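PDB 2AE8: imidazoleglycerol-phosphate dehydratase from Staphylococcus aureus subsp. aureus, which catalyses the dehydration of D-erythro-1-(imidazol-4-yl)glycerol 3-phosphate to 3-(imidazol-4-yl)-2-oxopropyl phosphate, the sixth step of histidine biosynthesis. Local coordinates for residues B[95-106]-B[164-173]; B[147-158]-B[184-193]. All coordinates share one frame; numbering follows the deposited sequence. Where two conformers were deposited one is given.

Contact 1 of 2, residues B[95-106]-B[164-173]; sequences EDIGIVIGQLLL and FFRAVVINAR. With MG (magnesium ion), chain J.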
loop_
_atom_site.group_PDB
_atom_site.type_symbol
_atom_site.label_atom_id
_atom_site.label_comp_id
_atom_site.label_asym_id
_atom_site.label_seq_id
_atom_site.Cartn_x
_atom_site.Cartn_y
_atom_site.Cartn_z
ATOM N N GLU B 95 17.276 -17.849 38.820
ATOM C CA GLU B 95 17.869 -18.857 37.959
ATOM C C GLU B 95 18.460 -20.036 38.758
ATOM O O GLU B 95 18.259 -21.193 38.395
ATOM C CB GLU B 95 18.957 -18.244 37.063
ATOM C CG GLU B 95 19.657 -19.287 36.178
ATOM C CD GLU B 95 20.542 -18.682 35.099
ATOM O OE1 GLU B 95 20.655 -17.437 35.034
ATOM O OE2 GLU B 95 21.130 -19.455 34.299
ATOM N N ASP B 96 19.204 -19.734 39.818
ATOM C CA ASP B 96 19.844 -20.800 40.614
ATOM C C ASP B 96 18.803 -21.656 41.324
ATOM O O ASP B 96 18.929 -22.876 41.366
ATOM C CB ASP B 96 20.870 -20.227 41.593
ATOM C CG ASP B 96 22.083 -19.646 40.882
ATOM O OD1 ASP B 96 22.859 -18.902 41.524
ATOM O OD2 ASP B 96 22.261 -19.917 39.669
ATOM N N ILE B 97 17.752 -21.025 41.832
ATOM C CA ILE B 97 16.617 -21.754 42.385
ATOM C C ILE B 97 15.930 -22.638 41.315
ATOM O O ILE B 97 15.580 -23.800 41.565
ATOM C CB ILE B 97 15.625 -20.785 43.092
ATOM C CG1 ILE B 97 16.290 -20.200 44.353
ATOM C CG2 ILE B 97 14.317 -21.483 43.410
ATOM C CD1 ILE B 97 15.458 -19.220 45.107
ATOM N N GLY B 98 15.749 -22.089 40.117
ATOM C CA GLY B 98 15.155 -22.865 39.012
ATOM C C GLY B 98 15.996 -24.065 38.614
ATOM O O GLY B 98 15.469 -25.153 38.361
ATOM N N ILE B 99 17.305 -23.862 38.542
ATOM C CA ILE B 99 18.234 -24.930 38.184
ATOM C C ILE B 99 18.162 -26.101 39.218
ATOM O O ILE B 99 18.044 -27.275 38.845
ATOM C CB ILE B 99 19.666 -24.383 38.094
ATOM C CG1 ILE B 99 19.865 -23.553 36.812
ATOM C CG2 ILE B 99 20.710 -25.526 38.197
ATOM C CD1 ILE B 99 21.201 -22.781 36.781
ATOM N N VAL B 100 18.194 -25.754 40.501
ATOM C CA VAL B 100 18.169 -26.760 41.580
ATOM C C VAL B 100 16.852 -27.506 41.618
ATOM O O VAL B 100 16.844 -28.733 41.749
ATOM C CB VAL B 100 18.481 -26.130 42.949
ATOM C CG1 VAL B 100 18.255 -27.151 44.109
ATOM C CG2 VAL B 100 19.915 -25.608 42.964
ATOM N N ILE B 101 15.741 -26.779 41.496
ATOM C CA ILE B 101 14.428 -27.412 41.426
ATOM C C ILE B 101 14.360 -28.364 40.240
ATOM O O ILE B 101 13.860 -29.472 40.379
ATOM C CB ILE B 101 13.264 -26.391 41.408
ATOM C CG1 ILE B 101 13.180 -25.667 42.758
ATOM C CG2 ILE B 101 11.943 -27.081 41.116
ATOM C CD1 ILE B 101 12.168 -24.545 42.807
ATOM N N GLY B 102 14.872 -27.950 39.080
ATOM C CA GLY B 102 14.886 -28.832 37.910
ATOM C C GLY B 102 15.693 -30.103 38.168
ATOM O O GLY B 102 15.252 -31.205 37.823
ATOM N N GLN B 103 16.869 -29.940 38.775
ATOM C CA GLN B 103 17.770 -31.057 39.074
ATOM C C GLN B 103 17.146 -32.031 40.086
ATOM O O GLN B 103 17.234 -33.254 39.922
ATOM C CB GLN B 103 19.115 -30.537 39.604
ATOM C CG GLN B 103 20.036 -29.984 38.510
ATOM C CD GLN B 103 21.256 -29.255 39.057
ATOM O OE1 GLN B 103 21.314 -28.885 40.232
ATOM N NE2 GLN B 103 22.217 -29.018 38.196
ATOM N N LEU B 104 16.503 -31.491 41.116
ATOM C CA LEU B 104 15.828 -32.332 42.112
ATOM C C LEU B 104 14.632 -33.041 41.504
ATOM O O LEU B 104 14.374 -34.221 41.800
ATOM C CB LEU B 104 15.427 -31.510 43.339
ATOM C CG LEU B 104 16.614 -30.939 44.117
ATOM C CD1 LEU B 104 16.093 -30.013 45.217
ATOM C CD2 LEU B 104 17.543 -32.052 44.689
ATOM N N LEU B 105 13.919 -32.347 40.612
ATOM C CA LEU B 105 12.805 -32.980 39.909
ATOM C C LEU B 105 13.283 -34.173 39.100
ATOM O O LEU B 105 12.622 -35.217 39.075
ATOM C CB LEU B 105 12.042 -31.986 39.016
ATOM C CG LEU B 105 11.049 -31.052 39.716
ATOM C CD1 LEU B 105 10.414 -30.039 38.705
ATOM C CD2 LEU B 105 9.975 -31.861 40.415
ATOM N N LEU B 106 14.429 -34.020 38.442
ATOM C CA LEU B 106 14.972 -35.113 37.636
ATOM C C LEU B 106 15.270 -36.315 38.545
ATOM O O LEU B 106 14.899 -37.441 38.227
ATOM C CB LEU B 106 16.219 -34.681 36.862
ATOM C CG LEU B 106 16.857 -35.763 35.973
ATOM C CD1 LEU B 106 15.848 -36.416 34.999
ATOM C CD2 LEU B 106 18.057 -35.228 35.225
ATOM N N PHE B 164 13.230 -18.543 34.803
ATOM C CA PHE B 164 12.925 -19.541 35.837
ATOM C C PHE B 164 12.439 -20.831 35.195
ATOM O O PHE B 164 12.941 -21.916 35.504
ATOM C CB PHE B 164 11.866 -19.032 36.816
ATOM C CG PHE B 164 11.462 -20.065 37.839
ATOM C CD1 PHE B 164 12.295 -20.337 38.934
ATOM C CD2 PHE B 164 10.286 -20.784 37.693
ATOM C CE1 PHE B 164 11.948 -21.301 39.880
ATOM C CE2 PHE B 164 9.927 -21.765 38.631
ATOM C CZ PHE B 164 10.767 -22.027 39.726
ATOM N N PHE B 165 11.476 -20.712 34.279
ATOM C CA PHE B 165 10.929 -21.874 33.608
ATOM C C PHE B 165 11.906 -22.623 32.714
ATOM O O PHE B 165 11.869 -23.858 32.662
ATOM C CB PHE B 165 9.592 -21.552 32.917
ATOM C CG PHE B 165 8.462 -21.411 33.894
ATOM C CD1 PHE B 165 8.010 -22.518 34.608
ATOM C CD2 PHE B 165 7.903 -20.171 34.164
ATOM C CE1 PHE B 165 6.988 -22.390 35.552
ATOM C CE2 PHE B 165 6.870 -20.038 35.105
ATOM C CZ PHE B 165 6.415 -21.153 35.797
ATOM N N ARG B 166 12.782 -21.879 32.046
ATOM C CA ARG B 166 13.882 -22.452 31.278
ATOM C C ARG B 166 14.815 -23.281 32.167
ATOM O O ARG B 166 15.194 -24.388 31.801
ATOM C CB ARG B 166 14.657 -21.352 30.532
ATOM C CG ARG B 166 15.843 -21.857 29.704
ATOM C CD ARG B 166 15.842 -21.336 28.258
ATOM N NE ARG B 166 16.130 -19.907 28.149
ATOM C CZ ARG B 166 15.333 -19.010 27.567
ATOM N NH1 ARG B 166 15.707 -17.740 27.518
ATOM N NH2 ARG B 166 14.175 -19.373 27.024
ATOM N N ALA B 167 15.168 -22.740 33.330
ATOM C CA ALA B 167 16.064 -23.423 34.281
ATOM C C ALA B 167 15.422 -24.719 34.813
ATOM O O ALA B 167 16.059 -25.768 34.824
ATOM C CB ALA B 167 16.448 -22.488 35.440
ATOM N N VAL B 168 14.153 -24.646 35.203
ATOM C CA VAL B 168 13.428 -25.812 35.720
ATOM C C VAL B 168 13.234 -26.905 34.659
ATOM O O VAL B 168 13.543 -28.069 34.873
ATOM C CB VAL B 168 12.052 -25.415 36.289
ATOM C CG1 VAL B 168 11.206 -26.655 36.601
ATOM C CG2 VAL B 168 12.203 -24.514 37.525
ATOM N N VAL B 169 12.673 -26.530 33.526
ATOM C CA VAL B 169 12.275 -27.470 32.486
ATOM C C VAL B 169 13.476 -28.182 31.890
ATOM O O VAL B 169 13.454 -29.399 31.662
ATOM C CB VAL B 169 11.476 -26.714 31.359
ATOM C CG1 VAL B 169 11.484 -27.500 30.031
ATOM C CG2 VAL B 169 10.061 -26.424 31.841
ATOM N N ILE B 170 14.533 -27.434 31.636
ATOM C CA ILE B 170 15.698 -27.999 30.966
ATOM C C ILE B 170 16.436 -28.962 31.915
ATOM O O ILE B 170 16.847 -30.052 31.510
ATOM C CB ILE B 170 16.639 -26.893 30.420
ATOM C CG1 ILE B 170 15.920 -26.048 29.311
ATOM C CG2 ILE B 170 17.944 -27.473 29.926
ATOM C CD1 ILE B 170 15.453 -26.853 28.077
ATOM N N ASN B 171 16.582 -28.561 33.172
ATOM C CA ASN B 171 17.319 -29.391 34.134
ATOM C C ASN B 171 16.517 -30.580 34.653
ATOM O O ASN B 171 17.090 -31.611 35.004
ATOM C CB ASN B 171 17.895 -28.524 35.252
ATOM C CG ASN B 171 19.003 -27.670 34.760
ATOM O OD1 ASN B 171 20.107 -28.156 34.513
ATOM N ND2 ASN B 171 18.706 -26.391 34.519
ATOM N N ALA B 172 15.190 -30.443 34.669
ATOM C CA ALA B 172 14.301 -31.566 34.902
ATOM C C ALA B 172 14.119 -32.503 33.704
ATOM O O ALA B 172 13.494 -33.575 33.837
ATOM C CB ALA B 172 12.944 -31.072 35.418
ATOM N N ARG B 173 14.657 -32.112 32.545
ATOM C CA ARG B 173 14.510 -32.866 31.282
ATOM C C ARG B 173 13.044 -33.091 30.906
ATOM O O ARG B 173 12.650 -34.209 30.510
ATOM C CB ARG B 173 15.281 -34.206 31.315
ATOM C CG ARG B 173 16.741 -34.073 31.773
ATOM C CD ARG B 173 17.515 -35.373 31.569
ATOM N NE ARG B 173 17.547 -35.753 30.162
ATOM C CZ ARG B 173 18.440 -35.298 29.292
ATOM N NH1 ARG B 173 19.385 -34.463 29.698
ATOM N NH2 ARG B 173 18.379 -35.671 28.015
HETATM MG MG MG J . 20.673 -16.273 33.131
HETATM O O HOH W 1 21.204 -18.282 32.090
HETATM O O HOH W 2 22.350 -15.627 33.854
HETATM O O HOH W 3 18.927 -17.011 32.904
#

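Contact 2 of 2, residues B[147-158]-B[184-193]; sequences SLSKEKVGTFDT and GNTHHEIEAI. With MG (magnesium ion), chain L; MG (magnesium ion), chain T.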
loop_
_atom_site.group_PDB
_atom_site.type_symbol
_atom_site.label_atom_id
_atom_site.label_comp_id
_atom_site.label_asym_id
_atom_site.label_seq_id
_atom_site.Cartn_x
_atom_site.Cartn_y
_atom_site.Cartn_z
ATOM N N SER B 147 3.896 -12.996 25.957
ATOM C CA SER B 147 4.377 -11.621 26.018
ATOM C C SER B 147 3.693 -10.990 27.204
ATOM O O SER B 147 2.491 -10.705 27.161
ATOM C CB SER B 147 4.003 -10.859 24.744
ATOM O OG SER B 147 4.544 -11.520 23.608
ATOM N N LEU B 148 4.451 -10.777 28.269
ATOM C CA LEU B 148 3.881 -10.246 29.501
ATOM C C LEU B 148 3.676 -8.746 29.376
ATOM O O LEU B 148 4.476 -8.079 28.725
ATOM C CB LEU B 148 4.787 -10.594 30.671
ATOM C CG LEU B 148 5.077 -12.093 30.817
ATOM C CD1 LEU B 148 6.123 -12.327 31.899
ATOM C CD2 LEU B 148 3.784 -12.922 31.122
ATOM N N SER B 149 2.627 -8.221 30.016
ATOM C CA SER B 149 2.171 -6.846 29.779
ATOM C C SER B 149 3.028 -5.722 30.347
ATOM O O SER B 149 2.987 -4.620 29.823
ATOM C CB SER B 149 0.716 -6.656 30.202
ATOM O OG SER B 149 -0.105 -7.597 29.547
ATOM N N LYS B 150 3.807 -5.989 31.394
ATOM C CA LYS B 150 4.602 -4.942 32.039
ATOM C C LYS B 150 6.024 -5.448 32.301
ATOM O O LYS B 150 6.254 -6.652 32.361
ATOM C CB LYS B 150 3.921 -4.474 33.343
ATOM C CG LYS B 150 2.552 -3.793 33.180
ATOM C CD LYS B 150 2.693 -2.415 32.562
ATOM C CE LYS B 150 1.343 -1.728 32.340
ATOM N NZ LYS B 150 0.583 -2.392 31.238
ATOM N N GLU B 151 6.977 -4.540 32.432
ATOM C CA GLU B 151 8.373 -4.920 32.619
ATOM C C GLU B 151 8.643 -5.361 34.076
ATOM O O GLU B 151 9.609 -6.083 34.355
ATOM C CB GLU B 151 9.296 -3.746 32.216
ATOM C CG GLU B 151 9.069 -3.260 30.765
ATOM C CD GLU B 151 10.248 -2.473 30.192
ATOM O OE1 GLU B 151 11.152 -2.095 30.960
ATOM O OE2 GLU B 151 10.283 -2.251 28.952
ATOM N N LYS B 152 7.785 -4.906 34.986
ATOM C CA LYS B 152 7.880 -5.245 36.405
ATOM C C LYS B 152 6.524 -5.527 37.013
ATOM O O LYS B 152 5.515 -4.932 36.608
ATOM C CB LYS B 152 8.532 -4.104 37.197
ATOM C CG LYS B 152 10.066 -3.984 36.967
ATOM C CD LYS B 152 10.727 -3.055 37.979
ATOM C CE LYS B 152 12.144 -2.650 37.562
ATOM N NZ LYS B 152 13.199 -3.621 37.975
ATOM N N VAL B 153 6.511 -6.427 37.998
ATOM C CA VAL B 153 5.408 -6.514 38.945
ATOM C C VAL B 153 6.008 -6.197 40.307
ATOM O O VAL B 153 6.899 -6.911 40.790
ATOM C CB VAL B 153 4.725 -7.906 38.956
ATOM C CG1 VAL B 153 3.837 -8.062 37.741
ATOM C CG2 VAL B 153 5.773 -9.009 38.962
ATOM N N GLY B 154 5.545 -5.106 40.904
ATOM C CA GLY B 154 6.234 -4.511 42.055
ATOM C C GLY B 154 7.687 -4.271 41.687
ATOM O O GLY B 154 8.004 -3.531 40.752
ATOM N N THR B 155 8.586 -4.932 42.402
ATOM C CA THR B 155 10.001 -4.726 42.170
ATOM C C THR B 155 10.606 -5.860 41.315
ATOM O O THR B 155 11.784 -5.833 40.955
ATOM C CB THR B 155 10.710 -4.578 43.548
ATOM O OG1 THR B 155 11.976 -3.922 43.383
ATOM C CG2 THR B 155 10.885 -5.913 44.185
ATOM N N PHE B 156 9.789 -6.856 40.991
ATOM C CA PHE B 156 10.251 -8.065 40.282
ATOM C C PHE B 156 10.315 -7.891 38.753
ATOM O O PHE B 156 9.301 -7.595 38.125
ATOM C CB PHE B 156 9.303 -9.217 40.621
ATOM C CG PHE B 156 9.758 -10.568 40.143
ATOM C CD1 PHE B 156 10.787 -11.253 40.809
ATOM C CD2 PHE B 156 9.125 -11.184 39.057
ATOM C CE1 PHE B 156 11.199 -12.512 40.383
ATOM C CE2 PHE B 156 9.529 -12.435 38.628
ATOM C CZ PHE B 156 10.560 -13.110 39.289
ATOM N N ASP B 157 11.494 -8.126 38.174
ATOM C CA ASP B 157 11.686 -8.118 36.722
ATOM C C ASP B 157 10.976 -9.301 36.087
ATOM O O ASP B 157 11.305 -10.449 36.310
ATOM C CB ASP B 157 13.173 -8.144 36.355
ATOM C CG ASP B 157 13.877 -6.833 36.686
ATOM O OD1 ASP B 157 15.069 -6.861 37.012
ATOM O OD2 ASP B 157 13.237 -5.767 36.602
ATOM N N THR B 158 9.981 -8.970 35.290
ATOM C CA THR B 158 9.083 -9.894 34.672
ATOM C C THR B 158 9.827 -10.809 33.636
ATOM O O THR B 158 9.429 -11.964 33.385
ATOM C CB THR B 158 7.969 -8.974 34.099
ATOM O OG1 THR B 158 6.663 -9.370 34.521
ATOM C CG2 THR B 158 8.101 -8.707 32.659
ATOM N N GLY B 184 -3.493 -9.370 29.952
ATOM C CA GLY B 184 -3.960 -8.020 30.256
ATOM C C GLY B 184 -3.285 -7.496 31.509
ATOM O O GLY B 184 -2.689 -6.428 31.483
ATOM N N ASN B 185 -3.403 -8.249 32.606
ATOM C CA ASN B 185 -2.757 -7.899 33.889
ATOM C C ASN B 185 -1.567 -8.830 34.107
ATOM O O ASN B 185 -1.717 -10.046 34.026
ATOM C CB ASN B 185 -3.753 -7.973 35.066
ATOM C CG ASN B 185 -3.106 -7.634 36.404
ATOM O OD1 ASN B 185 -2.483 -8.488 37.037
ATOM N ND2 ASN B 185 -3.250 -6.388 36.838
ATOM N N THR B 186 -0.390 -8.250 34.339
ATOM C CA THR B 186 0.861 -8.989 34.381
ATOM C C THR B 186 0.922 -9.943 35.580
ATOM O O THR B 186 1.438 -11.043 35.459
ATOM C CB THR B 186 2.066 -8.033 34.415
ATOM O OG1 THR B 186 1.917 -7.064 33.372
ATOM C CG2 THR B 186 3.375 -8.783 34.197
ATOM N N HIS B 187 0.404 -9.512 36.733
ATOM C CA HIS B 187 0.354 -10.379 37.912
ATOM C C HIS B 187 -0.486 -11.627 37.587
ATOM O O HIS B 187 -0.066 -12.751 37.854
ATOM C CB HIS B 187 -0.213 -9.615 39.123
ATOM C CG HIS B 187 -0.121 -10.371 40.410
ATOM N ND1 HIS B 187 0.712 -9.985 41.443
ATOM C CD2 HIS B 187 -0.735 -11.506 40.823
ATOM C CE1 HIS B 187 0.594 -10.843 42.444
ATOM N NE2 HIS B 187 -0.281 -11.771 42.096
ATOM N N HIS B 188 -1.645 -11.416 36.965
ATOM C CA HIS B 188 -2.528 -12.490 36.551
ATOM C C HIS B 188 -1.859 -13.402 35.530
ATOM O O HIS B 188 -2.046 -14.626 35.553
ATOM C CB HIS B 188 -3.807 -11.920 35.927
ATOM C CG HIS B 188 -4.713 -11.255 36.910
ATOM N ND1 HIS B 188 -5.850 -10.586 36.528
ATOM C CD2 HIS B 188 -4.643 -11.142 38.262
ATOM C CE1 HIS B 188 -6.454 -10.101 37.601
ATOM N NE2 HIS B 188 -5.741 -10.425 38.665
ATOM N N GLU B 189 -1.099 -12.794 34.614
ATOM C CA GLU B 189 -0.448 -13.535 33.546
ATOM C C GLU B 189 0.559 -14.522 34.129
ATOM O O GLU B 189 0.562 -15.696 33.795
ATOM C CB GLU B 189 0.266 -12.559 32.598
ATOM C CG GLU B 189 -0.655 -11.839 31.594
ATOM C CD GLU B 189 0.009 -10.616 30.947
ATOM O OE1 GLU B 189 1.210 -10.340 31.196
ATOM O OE2 GLU B 189 -0.701 -9.893 30.229
ATOM N N ILE B 190 1.444 -14.019 34.972
ATOM C CA ILE B 190 2.439 -14.852 35.612
ATOM C C ILE B 190 1.790 -15.905 36.522
ATOM O O ILE B 190 2.187 -17.070 36.522
ATOM C CB ILE B 190 3.415 -13.975 36.408
ATOM C CG1 ILE B 190 4.133 -13.014 35.437
ATOM C CG2 ILE B 190 4.428 -14.854 37.140
ATOM C CD1 ILE B 190 4.845 -11.845 36.124
ATOM N N GLU B 191 0.799 -15.488 37.296
ATOM C CA GLU B 191 0.114 -16.409 38.200
ATOM C C GLU B 191 -0.580 -17.545 37.457
ATOM O O GLU B 191 -0.439 -18.707 37.840
ATOM C CB GLU B 191 -0.852 -15.660 39.122
ATOM C CG GLU B 191 -1.592 -16.563 40.082
ATOM C CD GLU B 191 -2.050 -15.845 41.343
ATOM O OE1 GLU B 191 -1.787 -14.632 41.502
ATOM O OE2 GLU B 191 -2.682 -16.506 42.183
ATOM N N ALA B 192 -1.335 -17.233 36.402
ATOM C CA ALA B 192 -1.951 -18.283 35.576
ATOM C C ALA B 192 -0.909 -19.271 35.042
ATOM O O ALA B 192 -1.131 -20.488 35.043
ATOM C CB ALA B 192 -2.768 -17.666 34.409
ATOM N N ILE B 193 0.234 -18.754 34.588
ATOM C CA ILE B 193 1.318 -19.614 34.079
ATOM C C ILE B 193 1.894 -20.540 35.185
ATOM O O ILE B 193 2.071 -21.740 34.969
ATOM C CB ILE B 193 2.455 -18.782 33.452
ATOM C CG1 ILE B 193 1.989 -18.110 32.135
ATOM C CG2 ILE B 193 3.724 -19.649 33.217
ATOM C CD1 ILE B 193 2.957 -17.039 31.652
HETATM MG MG MG L . -1.286 -13.585 43.266
HETATM MG MG MG T . -6.290 -10.135 40.752
HETATM O O HOH W 4 0.016 -10.534 27.416
HETATM O O HOH W 5 -0.977 -4.513 32.344
HETATM O O HOH W 6 -4.871 -11.948 41.719
HETATM O O HOH W 7 -7.524 -8.370 40.187
HETATM O O HOH W 8 -8.251 -10.913 40.515
#

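Contact 1 of 2, residues B[95-106]-B[164-173]
The methyl of Ala167 meets the backbone of Gly98: its CB lies 3.6 Å from Gly98 C, where Gly98 has no side chain. One turn on, Gly102 offers a second such surface, and the axes of 95-106 and 164-171, nearly parallel at a crossing angle of -22°, come within 6.9 Å. Backbone meets backbone here through CA-H...O contacts, Val168 CA to Gly98 O at 3.4 Å and Ala172 CA to Gly102 O at 3.1 Å. Side chains fill the flanks. The Phe164 ring, its CG anti to the backbone N (chi1 176°), swings back toward Gly98, with CE1 3.7 Å from Gly98 CA; Ile97 CG2 and Ile101 CD1 lie at its edge, while Val168 CG2 covers one face off-centre. On the other flank, Gln103 and Asn171 run side by side in the same direction with their amide planes 81° apart. Asn171 turns its ND2 back to Ala167 O, a 2.7 Å bond in the carbonyl plane, and Ile99 CG1 lies against that nitrogen. Leu106 crosses the aliphatic part of Arg173, the residue closing a Schellman motif; its NH2 hydrogen-bonds Asn171 OD1 of a second subunit. Outward, Glu95 OE1 binds a magnesium ion together with His91 and with His188 of a third subunit. Apolar packing and close backbone contacts thus hold the helices together, whereas Glu95 serves the metal, and Asn171 OD1 and Arg173 NH2 the second subunit.

Contact 2 of 2, residues B[147-158]-B[184-193]
With CG beside the backbone N (chi1 -79°) and the chain extended beyond it, Glu189 carries its carboxylate out of the first turn of helix 186-193 to Ser149, whose OG also stands beside its own N (chi1 -55°). The two residues meet twice. Ser149 N gives a 2.8 Å bond to the syn lone pair of Glu189 OE1, and Ser149 OG donates to OE2 over a very short 2.5 Å. OE2 also accepts from Gly184 N, on its anti side and somewhat out of the carboxylate plane, and from a water that joins it to Ser147 O. Several donors therefore fix the carboxylate's rotation. Leu148 slides past Glu189 in the opposite direction, its CD2 3.8 Å from Glu189 CB, and crosses Ile190 at about a right angle. Deeper in, Val153 and Ile190 reach tip to tip, CG2 to CD1 at 4.1 Å, while Val153 CG1 lies 3.6 Å from Thr186 CG2. Val153 opens the type II' turn of the small hairpin. Asn185 caps the helix, accepting from His188 N in its carbonyl plane. Beyond the packed side, His187 and Glu191 bind one magnesium ion with His92 of a fourth subunit, and His188 binds another with His91 and Glu95 of that subunit. A capped helix start, packed against a loop and hairpin while its histidines face a neighbouring subunit, belongs to the intersubunit dimetal active site of imidazoleglycerol-phosphate dehydratase.

Duplication of a half-domain gives this enzyme two four-stranded sheets with helices between them, and the two contacts sample different parts of that layer. Their centres lie 21 Å apart, contact 1 about 8 Å from the centre of the chain and contact 2 about 15 Å. The segments alternate in sequence: 95-106, 147-158, 164-173, 184-193. Strand 156-157 leads almost directly into helix 159-171, and Phe165 of that helix touches Ile193, CE2 to CG2 at 3.7 Å. Contact 1 joins helix 90-111 to helix 159-171 near the centre of the chain, while contact 2 sits toward the periphery. Both hold metal ligands, which meet those of other subunits, so assembly completes the metal sites.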